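Local coordinates for protein glycosyl hydrolase BlGH5_18 (Bifidobacterium longum subsp. infantis, PDB 7LQX) that probably hydrolyses glycosidic bonds as a family GH5 subfamily 18 glycosidase in the breakdown of N-glycans by a gut bacterium, at residues M176-S180 with R181-A185. Sequence-based numbering, arbitrary orientation.
Sequences MATSS and RRIDA. With SO4 (sulfate ion), chain H.
An N-cap opens helix 180-191, which follows strand 155-159 of the parallel eight-stranded (beta/alpha) barrel; Ser179 caps it with OG, and its carbonyl starts the regular helical bonding. With chi1 at 66°, Ser179 OG lies between the backbone N and carbonyl carbon and accepts a weak hydrogen bond from Arg182 N at 3.4 Å; Ser179 O receives Ile183 N at 2.9 Å, the donor almost in line with the C=O. One residue on, Asp184 N bonds Ser180 O at 2.9 Å; a water donates to Asp184 OD2, while Asp184 OD1 is held by Gln221. On the solvent side, Arg181 NH2 donates to O3 of a sulfate, probably from the crystallisation liquor, at 2.9 Å. Just before the cap, the Thr178 side chain crosses those of Arg182 and Ile183 at about a right angle: Thr178 CG2 meets Ile183 CD1 at 3.8 Å, and Thr178 OG1, hydrogen-bonded to Glu130, rests against Arg182 CG at 3.6 Å. Replacing Thr178 with an alanine would probably leave Glu130 without this hydroxyl partner and open a gap beside Ile183 CD1. The cap thus weakly occupies an N-H that lacks a regular helical acceptor, while Thr178, and Arg182 NE through Phe129 O, fasten the first turn to the loop carrying Phe129 and Glu130.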
# COMPACT_ATOMS: atom_id res chain seq x y z
N MSE A 176 -5.03 2.70 14.53
CA MSE A 176 -3.95 2.16 15.35
C MSE A 176 -4.12 2.77 16.74
O MSE A 176 -3.56 3.83 17.05
CB MSE A 176 -2.62 2.53 14.72
CG MSE A 176 -2.45 1.91 13.33
SE MSE A 176 -0.89 2.66 12.50
CE MSE A 176 -0.93 1.64 10.86
N ALA A 177 -4.93 2.11 17.56
CA ALA A 177 -5.33 2.68 18.83
C ALA A 177 -4.14 2.83 19.77
O ALA A 177 -3.25 1.98 19.82
CB ALA A 177 -6.40 1.81 19.49
N THR A 178 -4.14 3.92 20.53
CA THR A 178 -3.01 4.20 21.41
C THR A 178 -3.48 5.13 22.53
O THR A 178 -4.67 5.22 22.81
CB THR A 178 -1.83 4.72 20.57
OG1 THR A 178 -0.67 4.88 21.39
CG2 THR A 178 -2.16 6.04 19.89
N SER A 179 -2.52 5.74 23.22
CA SER A 179 -2.83 6.56 24.39
C SER A 179 -1.80 7.67 24.45
O SER A 179 -0.71 7.56 23.89
CB SER A 179 -2.76 5.75 25.68
OG SER A 179 -1.44 5.31 25.94
N SER A 180 -2.15 8.75 25.16
CA SER A 180 -1.26 9.90 25.20
C SER A 180 0.07 9.59 25.89
O SER A 180 1.11 10.11 25.48
CB SER A 180 -1.94 11.12 25.82
OG SER A 180 -2.29 10.90 27.17
N ARG A 181 0.06 8.73 26.91
CA ARG A 181 1.32 8.36 27.55
C ARG A 181 2.21 7.57 26.60
O ARG A 181 3.43 7.78 26.56
CB ARG A 181 1.06 7.56 28.82
CG ARG A 181 1.00 8.39 30.07
CD ARG A 181 0.84 7.50 31.30
NE ARG A 181 2.12 7.01 31.83
CZ ARG A 181 2.27 6.53 33.06
NH1 ARG A 181 1.22 6.47 33.86
NH2 ARG A 181 3.45 6.12 33.49
N ARG A 182 1.62 6.68 25.80
CA ARG A 182 2.43 5.95 24.84
C ARG A 182 2.98 6.88 23.76
O ARG A 182 4.13 6.74 23.33
CB ARG A 182 1.63 4.83 24.20
CG ARG A 182 2.38 4.13 23.10
CD ARG A 182 3.75 3.63 23.54
NE ARG A 182 4.56 3.22 22.39
CZ ARG A 182 5.88 3.23 22.36
NH1 ARG A 182 6.58 3.62 23.41
NH2 ARG A 182 6.52 2.85 21.26
N ILE A 183 2.16 7.84 23.30
CA ILE A 183 2.61 8.78 22.29
C ILE A 183 3.72 9.68 22.83
O ILE A 183 4.66 10.01 22.10
CB ILE A 183 1.41 9.56 21.72
CG1 ILE A 183 0.51 8.62 20.90
CG2 ILE A 183 1.86 10.77 20.90
CD1 ILE A 183 1.19 7.90 19.75
N ASP A 184 3.65 10.06 24.10
CA ASP A 184 4.76 10.80 24.69
C ASP A 184 6.08 10.06 24.47
O ASP A 184 7.10 10.65 24.08
CB ASP A 184 4.56 10.97 26.20
CG ASP A 184 3.48 11.97 26.57
OD1 ASP A 184 3.13 12.84 25.75
OD2 ASP A 184 3.02 11.91 27.73
N ALA A 185 6.09 8.76 24.76
CA ALA A 185 7.32 7.98 24.67
C ALA A 185 7.70 7.72 23.22
O ALA A 185 8.88 7.77 22.87
CB ALA A 185 7.14 6.65 25.41
S SO4 H . 6.18 6.12 30.96
O1 SO4 H . 5.40 5.12 30.23
O2 SO4 H . 7.57 6.11 30.50
O3 SO4 H . 6.15 5.83 32.39
O4 SO4 H . 5.61 7.44 30.71
O HOH W 1 0.24 12.64 27.98